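Local coordinates for protein citrate lyase, subunit 1 (Methanosaeta concilii, PDB 6HXI) that probably forms part of an ATP citrate lyase, which uses ATP and coenzyme A to turn citrate into acetyl-CoA and oxaloacetate, at residues K252-K257 with T311-H316; C319-L324 with K334-G339; M357-Y362 with K387-L392. All blocks are in the same frame, centred on the assembly; numbering follows the deposited sequence.

Contact 1: K252-K257 with T311-H316. With NA (sodium ion), chain N.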
ATOM      1  N   LYS C 252     -19.125 -38.522  31.329  1.00 48.41           N
ATOM      2  CA  LYS C 252     -19.841 -37.446  32.017  1.00 47.14           C
ATOM      3  C   LYS C 252     -19.081 -36.140  31.856  1.00 51.74           C
ATOM      4  O   LYS C 252     -19.695 -35.085  31.702  1.00 51.19           O
ATOM      5  CB  LYS C 252     -20.033 -37.776  33.509  1.00 49.34           C
ATOM      6  CG  LYS C 252     -21.199 -38.727  33.765  1.00 60.59           C
ATOM      7  CD  LYS C 252     -21.515 -38.855  35.249  1.00 73.71           C
ATOM      8  CE  LYS C 252     -22.683 -39.778  35.535  1.00 87.65           C
ATOM      9  NZ  LYS C 252     -24.000 -39.127  35.282  1.00 97.60           N
ATOM     10  N   GLU C 253     -17.736 -36.227  31.838  1.00 50.33           N
ATOM     11  CA  GLU C 253     -16.827 -35.095  31.661  1.00 50.40           C
ATOM     12  C   GLU C 253     -16.919 -34.530  30.213  1.00 52.78           C
ATOM     13  O   GLU C 253     -16.918 -33.310  30.038  1.00 50.62           O
ATOM     14  CB  GLU C 253     -15.398 -35.510  32.061  1.00 53.16           C
ATOM     15  CG  GLU C 253     -14.376 -34.388  32.114  1.00 69.47           C
ATOM     16  CD  GLU C 253     -13.540 -34.228  30.855  1.00116.54           C
ATOM     17  OE1 GLU C 253     -12.908 -35.225  30.430  1.00123.99           O
ATOM     18  OE2 GLU C 253     -13.502 -33.103  30.303  1.00120.45           O
ATOM     19  N   ILE C 254     -17.036 -35.407  29.197  1.00 51.24           N
ATOM     20  CA  ILE C 254     -17.205 -34.998  27.795  1.00 50.96           C
ATOM     21  C   ILE C 254     -18.585 -34.341  27.637  1.00 55.93           C
ATOM     22  O   ILE C 254     -18.685 -33.251  27.080  1.00 57.65           O
ATOM     23  CB  ILE C 254     -16.997 -36.192  26.815  1.00 54.06           C
ATOM     24  CG1 ILE C 254     -15.571 -36.763  26.926  1.00 55.49           C
ATOM     25  CG2 ILE C 254     -17.340 -35.818  25.354  1.00 53.62           C
ATOM     26  CD1 ILE C 254     -15.511 -38.225  26.652  1.00 69.52           C
ATOM     27  N   ASP C 255     -19.625 -34.977  28.186  1.00 52.71           N
ATOM     28  CA  ASP C 255     -21.020 -34.522  28.169  1.00 52.08           C
ATOM     29  C   ASP C 255     -21.232 -33.100  28.744  1.00 55.41           C
ATOM     30  O   ASP C 255     -22.196 -32.436  28.360  1.00 54.20           O
ATOM     31  CB  ASP C 255     -21.898 -35.546  28.939  1.00 53.62           C
ATOM     32  CG  ASP C 255     -23.390 -35.279  28.906  1.00 64.98           C
ATOM     33  OD1 ASP C 255     -23.987 -35.369  27.818  1.00 65.61           O
ATOM     34  OD2 ASP C 255     -23.962 -34.986  29.970  1.00 76.48           O
ATOM     35  N   SER C 256     -20.359 -32.653  29.672  1.00 53.41           N
ATOM     36  CA  SER C 256     -20.457 -31.349  30.355  1.00 53.33           C
ATOM     37  C   SER C 256     -19.954 -30.165  29.528  1.00 57.99           C
ATOM     38  O   SER C 256     -20.362 -29.026  29.778  1.00 58.82           O
ATOM     39  CB  SER C 256     -19.761 -31.398  31.717  1.00 56.57           C
ATOM     40  OG  SER C 256     -18.366 -31.603  31.595  1.00 62.50           O
ATOM     41  N   LYS C 257     -19.086 -30.428  28.542  1.00 54.41           N
ATOM     42  CA  LYS C 257     -18.529 -29.373  27.688  1.00 53.83           C
ATOM     43  C   LYS C 257     -19.215 -29.302  26.325  1.00 52.12           C
ATOM     44  O   LYS C 257     -18.629 -28.794  25.360  1.00 52.32           O
ATOM     45  CB  LYS C 257     -16.989 -29.513  27.567  1.00 58.33           C
ATOM     46  CG  LYS C 257     -16.278 -29.370  28.902  1.00 78.15           C
ATOM     47  CD  LYS C 257     -14.775 -29.432  28.750  1.00 94.48           C
ATOM     48  CE  LYS C 257     -14.075 -29.277  30.081  1.00108.07           C
ATOM     49  NZ  LYS C 257     -14.246 -30.474  30.950  1.00117.55           N
ATOM     50  N   THR C 311     -16.864 -35.422  15.749  1.00 44.97           N
ATOM     51  CA  THR C 311     -15.991 -36.580  15.528  1.00 45.54           C
ATOM     52  C   THR C 311     -15.136 -36.939  16.756  1.00 51.46           C
ATOM     53  O   THR C 311     -15.062 -38.104  17.122  1.00 51.22           O
ATOM     54  CB  THR C 311     -15.138 -36.333  14.275  1.00 43.48           C
ATOM     55  OG1 THR C 311     -16.019 -36.158  13.180  1.00 38.58           O
ATOM     56  CG2 THR C 311     -14.170 -37.479  13.976  1.00 42.25           C
ATOM     57  N   GLU C 312     -14.496 -35.941  17.366  1.00 49.29           N
ATOM     58  CA  GLU C 312     -13.640 -36.081  18.543  1.00 50.52           C
ATOM     59  C   GLU C 312     -14.433 -36.632  19.718  1.00 54.53           C
ATOM     60  O   GLU C 312     -13.961 -37.563  20.368  1.00 55.23           O
ATOM     61  CB  GLU C 312     -12.991 -34.725  18.872  1.00 51.98           C
ATOM     62  CG  GLU C 312     -12.081 -34.687  20.087  1.00 61.11           C
ATOM     63  CD  GLU C 312     -11.799 -33.267  20.542  1.00 78.60           C
ATOM     64  OE1 GLU C 312     -12.318 -32.864  21.609  1.00 60.52           O
ATOM     65  OE2 GLU C 312     -11.120 -32.530  19.794  1.00 86.27           O
ATOM     66  N   GLU C 313     -15.646 -36.093  19.970  1.00 50.58           N
ATOM     67  CA  GLU C 313     -16.506 -36.565  21.065  1.00 50.41           C
ATOM     68  C   GLU C 313     -16.915 -38.024  20.875  1.00 53.30           C
ATOM     69  O   GLU C 313     -16.787 -38.810  21.818  1.00 54.95           O
ATOM     70  CB  GLU C 313     -17.733 -35.668  21.249  1.00 51.28           C
ATOM     71  CG  GLU C 313     -17.369 -34.289  21.783  1.00 63.19           C
ATOM     72  CD  GLU C 313     -18.405 -33.191  21.646  1.00 81.05           C
ATOM     73  OE1 GLU C 313     -19.406 -33.379  20.917  1.00 76.97           O
ATOM     74  OE2 GLU C 313     -18.197 -32.120  22.258  1.00 87.52           O
ATOM     75  N   THR C 314     -17.339 -38.402  19.643  1.00 47.29           N
ATOM     76  CA  THR C 314     -17.762 -39.775  19.328  1.00 47.48           C
ATOM     77  C   THR C 314     -16.580 -40.719  19.358  1.00 52.06           C
ATOM     78  O   THR C 314     -16.742 -41.887  19.713  1.00 50.82           O
ATOM     79  CB  THR C 314     -18.556 -39.855  18.005  1.00 54.42           C
ATOM     80  OG1 THR C 314     -17.694 -39.501  16.917  1.00 55.90           O
ATOM     81  CG2 THR C 314     -19.786 -38.972  18.006  1.00 49.07           C
ATOM     82  N   TYR C 315     -15.391 -40.217  18.986  1.00 49.51           N
ATOM     83  CA  TYR C 315     -14.161 -41.006  18.990  1.00 51.33           C
ATOM     84  C   TYR C 315     -13.818 -41.442  20.419  1.00 58.36           C
ATOM     85  O   TYR C 315     -13.612 -42.631  20.651  1.00 60.32           O
ATOM     86  CB  TYR C 315     -13.014 -40.203  18.350  1.00 53.67           C
ATOM     87  CG  TYR C 315     -11.650 -40.776  18.623  1.00 57.47           C
ATOM     88  CD1 TYR C 315     -11.165 -41.844  17.882  1.00 60.36           C
ATOM     89  CD2 TYR C 315     -10.848 -40.267  19.646  1.00 58.64           C
ATOM     90  CE1 TYR C 315      -9.913 -42.392  18.140  1.00 63.30           C
ATOM     91  CE2 TYR C 315      -9.596 -40.811  19.919  1.00 61.06           C
ATOM     92  CZ  TYR C 315      -9.133 -41.872  19.159  1.00 68.48           C
ATOM     93  OH  TYR C 315      -7.911 -42.423  19.417  1.00 74.14           O
ATOM     94  N   HIS C 316     -13.784 -40.485  21.378  1.00 54.73           N
ATOM     95  CA  HIS C 316     -13.500 -40.755  22.797  1.00 55.24           C
ATOM     96  C   HIS C 316     -14.514 -41.673  23.443  1.00 59.29           C
ATOM     97  O   HIS C 316     -14.133 -42.520  24.242  1.00 60.84           O
ATOM     98  CB  HIS C 316     -13.330 -39.462  23.597  1.00 55.31           C
ATOM     99  CG  HIS C 316     -12.089 -38.717  23.234  1.00 59.41           C
ATOM    100  ND1 HIS C 316     -12.141 -37.416  22.750  1.00 60.76           N
ATOM    101  CD2 HIS C 316     -10.799 -39.123  23.256  1.00 62.93           C
ATOM    102  CE1 HIS C 316     -10.885 -37.070  22.511  1.00 61.10           C
ATOM    103  NE2 HIS C 316     -10.042 -38.062  22.801  1.00 63.03           N
TER
HETATM  104 NA    NA N 502     -24.325 -32.275  27.361  1.00 41.27          NA
HETATM  105  O   HOH W   1     -16.538 -32.641  24.685  1.00 56.89           O
HETATM  106  O   HOH W   2     -17.985 -29.290  22.411  1.00 68.81           O

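Contact 2: C319-L324 with K334-G339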
ATOM      1  N   CYS C 319     -13.942 -45.203  21.977  1.00 58.36           N
ATOM      2  CA  CYS C 319     -12.697 -45.693  22.586  1.00 60.93           C
ATOM      3  C   CYS C 319     -12.983 -46.252  23.975  1.00 66.75           C
ATOM      4  O   CYS C 319     -12.416 -47.279  24.343  1.00 68.34           O
ATOM      5  CB  CYS C 319     -11.647 -44.584  22.653  1.00 61.83           C
ATOM      6  SG  CYS C 319     -10.734 -44.326  21.110  1.00 66.34           S
ATOM      7  N   THR C 320     -13.874 -45.573  24.735  1.00 62.50           N
ATOM      8  CA  THR C 320     -14.291 -45.973  26.083  1.00 62.54           C
ATOM      9  C   THR C 320     -15.041 -47.310  26.058  1.00 65.36           C
ATOM     10  O   THR C 320     -14.709 -48.194  26.847  1.00 65.70           O
ATOM     11  CB  THR C 320     -15.105 -44.859  26.758  1.00 63.54           C
ATOM     12  OG1 THR C 320     -14.404 -43.633  26.629  1.00 58.79           O
ATOM     13  CG2 THR C 320     -15.361 -45.130  28.232  1.00 62.74           C
ATOM     14  N   ILE C 321     -16.051 -47.441  25.161  1.00 60.98           N
ATOM     15  CA  ILE C 321     -16.854 -48.663  24.998  1.00 61.42           C
ATOM     16  C   ILE C 321     -15.950 -49.819  24.576  1.00 66.80           C
ATOM     17  O   ILE C 321     -16.005 -50.880  25.203  1.00 67.54           O
ATOM     18  CB  ILE C 321     -18.080 -48.461  24.051  1.00 63.41           C
ATOM     19  CG1 ILE C 321     -19.159 -47.580  24.741  1.00 62.50           C
ATOM     20  CG2 ILE C 321     -18.668 -49.822  23.573  1.00 64.44           C
ATOM     21  CD1 ILE C 321     -20.316 -47.181  23.889  1.00 67.53           C
ATOM     22  N   LEU C 322     -15.078 -49.585  23.562  1.00 62.42           N
ATOM     23  CA  LEU C 322     -14.137 -50.590  23.063  1.00 63.35           C
ATOM     24  C   LEU C 322     -13.189 -51.052  24.142  1.00 66.73           C
ATOM     25  O   LEU C 322     -13.007 -52.254  24.292  1.00 67.43           O
ATOM     26  CB  LEU C 322     -13.366 -50.113  21.826  1.00 62.98           C
ATOM     27  CG  LEU C 322     -14.190 -49.959  20.557  1.00 65.92           C
ATOM     28  CD1 LEU C 322     -13.456 -49.164  19.554  1.00 65.65           C
ATOM     29  CD2 LEU C 322     -14.602 -51.297  19.985  1.00 67.91           C
ATOM     30  N   ASP C 323     -12.646 -50.113  24.936  1.00 62.37           N
ATOM     31  CA  ASP C 323     -11.738 -50.415  26.045  1.00 63.63           C
ATOM     32  C   ASP C 323     -12.350 -51.435  26.987  1.00 67.42           C
ATOM     33  O   ASP C 323     -11.768 -52.495  27.179  1.00 69.08           O
ATOM     34  CB  ASP C 323     -11.342 -49.139  26.825  1.00 64.69           C
ATOM     35  CG  ASP C 323     -10.398 -49.378  27.994  1.00 78.13           C
ATOM     36  OD1 ASP C 323      -9.579 -50.324  27.918  1.00 82.03           O
ATOM     37  OD2 ASP C 323     -10.469 -48.617  28.979  1.00 84.25           O
ATOM     38  N   LEU C 324     -13.538 -51.121  27.538  1.00 62.82           N
ATOM     39  CA  LEU C 324     -14.297 -51.938  28.489  1.00 63.21           C
ATOM     40  C   LEU C 324     -14.690 -53.320  27.953  1.00 69.74           C
ATOM     41  O   LEU C 324     -14.775 -54.275  28.724  1.00 71.13           O
ATOM     42  CB  LEU C 324     -15.551 -51.179  28.938  1.00 61.09           C
ATOM     43  CG  LEU C 324     -15.339 -49.960  29.833  1.00 63.51           C
ATOM     44  CD1 LEU C 324     -16.504 -48.986  29.692  1.00 61.15           C
ATOM     45  CD2 LEU C 324     -15.146 -50.372  31.283  1.00 65.16           C
ATOM     46  N   LYS C 334     -18.326 -61.554  21.572  1.00 71.47           N
ATOM     47  CA  LYS C 334     -19.054 -60.397  22.087  1.00 67.84           C
ATOM     48  C   LYS C 334     -19.698 -59.682  20.909  1.00 68.35           C
ATOM     49  O   LYS C 334     -19.163 -59.734  19.806  1.00 67.71           O
ATOM     50  CB  LYS C 334     -18.133 -59.453  22.876  1.00 68.79           C
ATOM     51  CG  LYS C 334     -17.922 -59.910  24.306  1.00 76.76           C
ATOM     52  CD  LYS C 334     -16.892 -59.095  25.045  1.00 77.87           C
ATOM     53  CE  LYS C 334     -16.769 -59.605  26.461  1.00 77.71           C
ATOM     54  NZ  LYS C 334     -15.632 -58.986  27.179  1.00 80.61           N
ATOM     55  N   VAL C 335     -20.848 -59.044  21.121  1.00 63.44           N
ATOM     56  CA  VAL C 335     -21.546 -58.312  20.059  1.00 62.06           C
ATOM     57  C   VAL C 335     -21.606 -56.792  20.337  1.00 64.53           C
ATOM     58  O   VAL C 335     -21.926 -56.382  21.458  1.00 63.55           O
ATOM     59  CB  VAL C 335     -22.942 -58.933  19.791  1.00 66.74           C
ATOM     60  CG1 VAL C 335     -23.755 -58.070  18.850  1.00 65.24           C
ATOM     61  CG2 VAL C 335     -22.824 -60.349  19.233  1.00 68.49           C
ATOM     62  N   LEU C 336     -21.266 -55.962  19.310  1.00 61.15           N
ATOM     63  CA  LEU C 336     -21.341 -54.491  19.342  1.00 58.24           C
ATOM     64  C   LEU C 336     -22.477 -54.007  18.424  1.00 58.77           C
ATOM     65  O   LEU C 336     -22.389 -54.156  17.206  1.00 56.43           O
ATOM     66  CB  LEU C 336     -20.005 -53.793  18.985  1.00 57.41           C
ATOM     67  CG  LEU C 336     -19.990 -52.223  18.977  1.00 59.39           C
ATOM     68  CD1 LEU C 336     -20.501 -51.599  20.317  1.00 58.68           C
ATOM     69  CD2 LEU C 336     -18.609 -51.683  18.630  1.00 58.28           C
ATOM     70  N   LEU C 337     -23.534 -53.424  19.032  1.00 53.94           N
ATOM     71  CA  LEU C 337     -24.699 -52.921  18.309  1.00 52.16           C
ATOM     72  C   LEU C 337     -24.666 -51.408  18.179  1.00 53.86           C
ATOM     73  O   LEU C 337     -24.944 -50.690  19.139  1.00 52.91           O
ATOM     74  CB  LEU C 337     -26.011 -53.406  18.960  1.00 52.15           C
ATOM     75  CG  LEU C 337     -26.175 -54.928  19.125  1.00 57.32           C
ATOM     76  CD1 LEU C 337     -27.308 -55.243  20.066  1.00 57.30           C
ATOM     77  CD2 LEU C 337     -26.422 -55.610  17.792  1.00 60.32           C
ATOM     78  N   ILE C 338     -24.286 -50.936  16.988  1.00 50.47           N
ATOM     79  CA  ILE C 338     -24.201 -49.514  16.627  1.00 48.54           C
ATOM     80  C   ILE C 338     -25.486 -49.156  15.905  1.00 51.72           C
ATOM     81  O   ILE C 338     -25.573 -49.204  14.674  1.00 50.76           O
ATOM     82  CB  ILE C 338     -22.917 -49.170  15.812  1.00 51.61           C
ATOM     83  CG1 ILE C 338     -21.653 -49.881  16.412  1.00 53.34           C
ATOM     84  CG2 ILE C 338     -22.758 -47.624  15.725  1.00 48.94           C
ATOM     85  CD1 ILE C 338     -20.330 -49.651  15.724  1.00 62.91           C
ATOM     86  N   GLY C 339     -26.499 -48.842  16.692  1.00 49.15           N
ATOM     87  CA  GLY C 339     -27.816 -48.548  16.148  1.00 48.94           C
ATOM     88  C   GLY C 339     -28.286 -47.126  16.313  1.00 51.41           C
ATOM     89  O   GLY C 339     -27.509 -46.232  16.656  1.00 50.29           O
TER

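Contact 3: M357-Y362 with K387-L392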
ATOM      1  N   MET C 357     -12.567 -44.411  13.445  1.00 60.62           N
ATOM      2  CA  MET C 357     -11.233 -44.102  13.995  1.00 62.59           C
ATOM      3  C   MET C 357     -10.882 -44.918  15.246  1.00 66.70           C
ATOM      4  O   MET C 357      -9.746 -45.389  15.375  1.00 65.83           O
ATOM      5  CB  MET C 357     -11.092 -42.608  14.283  1.00 64.69           C
ATOM      6  CG  MET C 357     -10.841 -41.801  13.043  1.00 69.62           C
ATOM      7  SD  MET C 357     -10.846 -40.031  13.341  1.00 74.20           S
ATOM      8  CE  MET C 357      -9.484 -39.564  12.222  1.00 72.74           C
ATOM      9  N   ALA C 358     -11.870 -45.096  16.153  1.00 63.04           N
ATOM     10  CA  ALA C 358     -11.687 -45.884  17.368  1.00 63.94           C
ATOM     11  C   ALA C 358     -11.572 -47.367  17.030  1.00 67.85           C
ATOM     12  O   ALA C 358     -10.653 -48.012  17.536  1.00 68.79           O
ATOM     13  CB  ALA C 358     -12.823 -45.644  18.334  1.00 63.45           C
ATOM     14  N   LEU C 359     -12.451 -47.887  16.126  1.00 62.35           N
ATOM     15  CA  LEU C 359     -12.442 -49.288  15.685  1.00 63.20           C
ATOM     16  C   LEU C 359     -11.124 -49.671  15.017  1.00 70.20           C
ATOM     17  O   LEU C 359     -10.628 -50.774  15.259  1.00 70.81           O
ATOM     18  CB  LEU C 359     -13.635 -49.623  14.778  1.00 62.14           C
ATOM     19  CG  LEU C 359     -15.018 -49.660  15.437  1.00 65.15           C
ATOM     20  CD1 LEU C 359     -16.112 -49.618  14.395  1.00 65.04           C
ATOM     21  CD2 LEU C 359     -15.194 -50.879  16.316  1.00 65.77           C
ATOM     22  N   GLU C 360     -10.536 -48.738  14.224  1.00 67.09           N
ATOM     23  CA  GLU C 360      -9.232 -48.892  13.563  1.00 68.47           C
ATOM     24  C   GLU C 360      -8.138 -49.085  14.612  1.00 73.22           C
ATOM     25  O   GLU C 360      -7.270 -49.941  14.435  1.00 75.45           O
ATOM     26  CB  GLU C 360      -8.902 -47.654  12.714  1.00 69.33           C
ATOM     27  CG  GLU C 360      -9.385 -47.730  11.275  1.00 82.54           C
ATOM     28  CD  GLU C 360      -9.203 -46.461  10.459  1.00115.01           C
ATOM     29  OE1 GLU C 360      -9.831 -45.430  10.800  1.00103.61           O
ATOM     30  OE2 GLU C 360      -8.474 -46.516   9.442  1.00120.57           O
ATOM     31  N   GLU C 361      -8.188 -48.288  15.703  1.00 67.56           N
ATOM     32  CA  GLU C 361      -7.220 -48.335  16.800  1.00 68.38           C
ATOM     33  C   GLU C 361      -7.312 -49.592  17.646  1.00 72.74           C
ATOM     34  O   GLU C 361      -6.287 -50.058  18.149  1.00 74.24           O
ATOM     35  CB  GLU C 361      -7.318 -47.080  17.678  1.00 68.76           C
ATOM     36  CG  GLU C 361      -6.271 -46.050  17.296  1.00 82.92           C
ATOM     37  CD  GLU C 361      -6.279 -44.778  18.115  1.00108.01           C
ATOM     38  OE1 GLU C 361      -6.128 -44.863  19.356  1.00101.04           O
ATOM     39  OE2 GLU C 361      -6.400 -43.688  17.508  1.00103.23           O
ATOM     40  N   TYR C 362      -8.531 -50.131  17.812  1.00 68.17           N
ATOM     41  CA  TYR C 362      -8.802 -51.339  18.593  1.00 68.54           C
ATOM     42  C   TYR C 362      -8.804 -52.634  17.756  1.00 72.40           C
ATOM     43  O   TYR C 362      -9.191 -53.673  18.280  1.00 72.50           O
ATOM     44  CB  TYR C 362     -10.107 -51.180  19.400  1.00 68.12           C
ATOM     45  CG  TYR C 362      -9.878 -50.529  20.744  1.00 69.88           C
ATOM     46  CD1 TYR C 362      -9.813 -49.145  20.868  1.00 70.92           C
ATOM     47  CD2 TYR C 362      -9.689 -51.296  21.889  1.00 71.98           C
ATOM     48  CE1 TYR C 362      -9.568 -48.541  22.101  1.00 71.95           C
ATOM     49  CE2 TYR C 362      -9.444 -50.703  23.127  1.00 72.71           C
ATOM     50  CZ  TYR C 362      -9.382 -49.326  23.226  1.00 79.36           C
ATOM     51  OH  TYR C 362      -9.137 -48.735  24.440  1.00 83.56           O
ATOM     52  N   LYS C 387     -20.833 -46.101   4.222  1.00 55.82           N
ATOM     53  CA  LYS C 387     -19.733 -46.388   3.283  1.00 57.79           C
ATOM     54  C   LYS C 387     -18.415 -46.582   4.059  1.00 64.94           C
ATOM     55  O   LYS C 387     -17.675 -47.516   3.760  1.00 68.23           O
ATOM     56  CB  LYS C 387     -19.567 -45.263   2.244  1.00 60.23           C
ATOM     57  CG  LYS C 387     -18.853 -45.711   0.962  1.00 90.50           C
ATOM     58  CD  LYS C 387     -18.109 -44.568   0.255  1.00110.66           C
ATOM     59  CE  LYS C 387     -19.002 -43.646  -0.555  1.00126.87           C
ATOM     60  NZ  LYS C 387     -18.397 -42.296  -0.724  1.00131.63           N
ATOM     61  N   LEU C 388     -18.139 -45.706   5.059  1.00 59.67           N
ATOM     62  CA  LEU C 388     -16.967 -45.762   5.942  1.00 59.80           C
ATOM     63  C   LEU C 388     -16.926 -47.087   6.712  1.00 64.68           C
ATOM     64  O   LEU C 388     -15.865 -47.690   6.813  1.00 64.08           O
ATOM     65  CB  LEU C 388     -17.007 -44.606   6.972  1.00 58.29           C
ATOM     66  CG  LEU C 388     -16.735 -43.186   6.486  1.00 60.96           C
ATOM     67  CD1 LEU C 388     -17.204 -42.166   7.534  1.00 59.25           C
ATOM     68  CD2 LEU C 388     -15.270 -42.991   6.167  1.00 60.17           C
ATOM     69  N   MET C 389     -18.086 -47.514   7.268  1.00 63.13           N
ATOM     70  CA  MET C 389     -18.261 -48.758   8.036  1.00 64.67           C
ATOM     71  C   MET C 389     -18.092 -49.997   7.153  1.00 68.70           C
ATOM     72  O   MET C 389     -17.556 -50.992   7.622  1.00 69.82           O
ATOM     73  CB  MET C 389     -19.650 -48.817   8.713  1.00 66.87           C
ATOM     74  CG  MET C 389     -19.893 -47.781   9.808  1.00 70.15           C
ATOM     75  SD  MET C 389     -18.882 -47.893  11.315  1.00 76.25           S
ATOM     76  CE  MET C 389     -19.000 -49.617  11.721  1.00 74.30           C
ATOM     77  N   ARG C 390     -18.583 -49.948   5.898  1.00 64.95           N
ATOM     78  CA  ARG C 390     -18.486 -51.048   4.936  1.00 66.44           C
ATOM     79  C   ARG C 390     -17.042 -51.241   4.488  1.00 71.57           C
ATOM     80  O   ARG C 390     -16.587 -52.384   4.403  1.00 73.39           O
ATOM     81  CB  ARG C 390     -19.408 -50.827   3.721  1.00 64.96           C
ATOM     82  CG  ARG C 390     -20.859 -51.130   4.008  1.00 69.02           C
ATOM     83  CD  ARG C 390     -21.702 -51.037   2.760  1.00 77.41           C
ATOM     84  NE  ARG C 390     -23.100 -50.719   3.067  1.00 86.99           N
ATOM     85  CZ  ARG C 390     -23.649 -49.523   2.885  1.00 97.81           C
ATOM     86  NH1 ARG C 390     -22.929 -48.522   2.397  1.00 82.90           N
ATOM     87  NH2 ARG C 390     -24.928 -49.322   3.182  1.00 82.61           N
ATOM     88  N   ASP C 391     -16.324 -50.119   4.220  1.00 66.76           N
ATOM     89  CA  ASP C 391     -14.915 -50.103   3.808  1.00 67.55           C
ATOM     90  C   ASP C 391     -14.019 -50.603   4.940  1.00 72.52           C
ATOM     91  O   ASP C 391     -12.999 -51.231   4.673  1.00 73.78           O
ATOM     92  CB  ASP C 391     -14.482 -48.691   3.376  1.00 68.32           C
ATOM     93  CG  ASP C 391     -15.183 -48.108   2.154  1.00 75.49           C
ATOM     94  OD1 ASP C 391     -16.035 -48.808   1.559  1.00 75.94           O
ATOM     95  OD2 ASP C 391     -14.909 -46.943   1.818  1.00 81.79           O
ATOM     96  N   LEU C 392     -14.413 -50.319   6.197  1.00 68.94           N
ATOM     97  CA  LEU C 392     -13.722 -50.721   7.422  1.00 69.55           C
ATOM     98  C   LEU C 392     -13.819 -52.229   7.627  1.00 76.43           C
ATOM     99  O   LEU C 392     -12.788 -52.872   7.827  1.00 77.19           O
ATOM    100  CB  LEU C 392     -14.282 -49.949   8.638  1.00 67.65           C
ATOM    101  CG  LEU C 392     -13.623 -50.193  10.004  1.00 72.08           C
ATOM    102  CD1 LEU C 392     -12.198 -49.689  10.025  1.00 72.22           C
ATOM    103  CD2 LEU C 392     -14.424 -49.537  11.115  1.00 71.82           C
TER

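Contact 1: K252-K257 with T311-H316
Glu313 OE2 accepts two water protons and through them reaches the carbonyls of Ile254 and Lys257. One water, 3.0 Å from Glu313 OE2, also donates to Ile254 O; the other, 2.8 Å from Glu313 OE2, donates to Lys257 O. A carboxylate suits this place because it can accept both protons. Beneath the bridge the contact is apolar. Ile254 CG2 lies 3.9 Å from Glu313 CG, the side chains running antiparallel, so that the methylene part of the acid packs while OE2 takes up the two bridging waters. The chi1 of Ile254 (-61°) sets CG2 opposite the backbone N and CG1 beside it, and the two branches diverge to Glu313 and His316. The CG1 branch brings CD1 within 4.0 Å of His316 CB, crossing that side chain at about a right angle; Ile254 thus touches two successive turns of helix 311-325. Helices 246-256 and 311-325 both belong to the citrate-binding part of the chain, related to succinyl-CoA synthetase, and the side chain of Glu313 lies about 9 Å from bound coenzyme A. Asp255 O binds sodium at 2.4 Å, together with Thr258 O and Ala260 O. Two bonds fall on Glu253, Ser256 OG donating to its O at 2.7 Å from above the carbonyl plane and Lys257 NZ forming a salt bridge to the anti lone pair of its OE2 at 2.8 Å, tying the last residues of 252-257 back onto the preceding turn. Glu312 forms a salt bridge with Lys496 of the neighbouring succinyl-CoA ligase alpha-like chain.

Contact 2: C319-L324 with K334-G339
One layer of an alpha/beta fold closes on the next where Ile321 and Leu322, on helix 311-325, meet Leu336 on a strand of the parallel sheet. Leu336 divides its two methyls between the helical residues. Its CD1 comes within 4.1 Å of Ile321 CG2, and its CD2 lies 4.2 Å from Leu322 CD2, so a single forked side chain touches two consecutive positions of the helix. A chi1 of 179° turns Leu336 CG away from its own N, and the fork then reaches the helix, lying across the side chain of Ile321. On Ile321 it is the short CG2 branch that does the touching. The backbones stay well apart, with 9.0 Å between Leu322 CA and Leu336 CA, a spacing that large aliphatic side chains from both layers can bridge. All three residues are buried, as expected of the apolar seam between a sheet and its covering helix. Strand 334-338 lies inside the sheet, between strands 273-275 and 371-376: Val335 is hydrogen-bonded through its backbone to Arg272 and Trp274, Leu336 to Glu372 and Tyr374. Ile321 also packs on Trp274, carrying the seam over the adjoining strand, whereas Leu322 reaches Tyr362 beyond helix 348-361. At the start of the strand, Lys334 is buried as well; a long side chain suits it, since NZ is hydrogen-bonded to Met325 O and Ser328 O, backbone acceptors near the end of the helix.

Contact 3: M357-Y362 with K387-L392
With chi1 at -177°, Leu392 projects CG opposite its own amide nitrogen and carries its two methyls across to Leu359 and Glu360, while Met389 bends at chi2 (-65°) and again at chi3 to bring CE to Leu359. The two helices involved, 348-361 and 382-396, lie in the successive beta-alpha-beta crossovers that link strands 334-338, 371-376 and 400-403, right-handed as such units nearly always are. Their segments 357-361 and 387-392 run nearly parallel, 12° apart in direction, with axes 11.3 Å from each other at closest approach. Bulky, flexible side chains are well suited to span such a separation. Leu359 CD1 lies 3.7 Å from Leu392 CD2 and 3.9 Å from Met389 CE, and Leu359 is roughly perpendicular to both partner side chains. Below this seam lies the sheet: Leu359 also packs on Ile373, and Met389 on Val375, Ile400 and Val402. Nearer solvent, the exposed Glu360 serves two purposes with one extended chain. Its carboxylate forms a salt bridge through OE2 to Arg395 NH1, further along the second helix, and its aliphatic CG rests 3.6 Å from Leu392 CD1.

How the contacts relate
From the N terminus, contact 1 comes first, closing the 53 residues between 252-257 and 311-316. Contact 2 closes a much shorter loop, from helix 311-325 into strand 334-338, and contact 3 spans the strand 371-376 region between two helices. The three follow in series; none nests or crosses. Contacts 1 and 2 share helix 311-325, one near each end. Helix 348-361, which follows the strand of contact 2, lies beside that same helix: Tyr315 OH probably hydrogen-bonds Glu361 OE2, Leu322 packs on Ala358, and Asp323 on Tyr362. Contacts 1 and 3 join neighbouring helices, and contact 2 joins helix 311-325 to the parallel sheet.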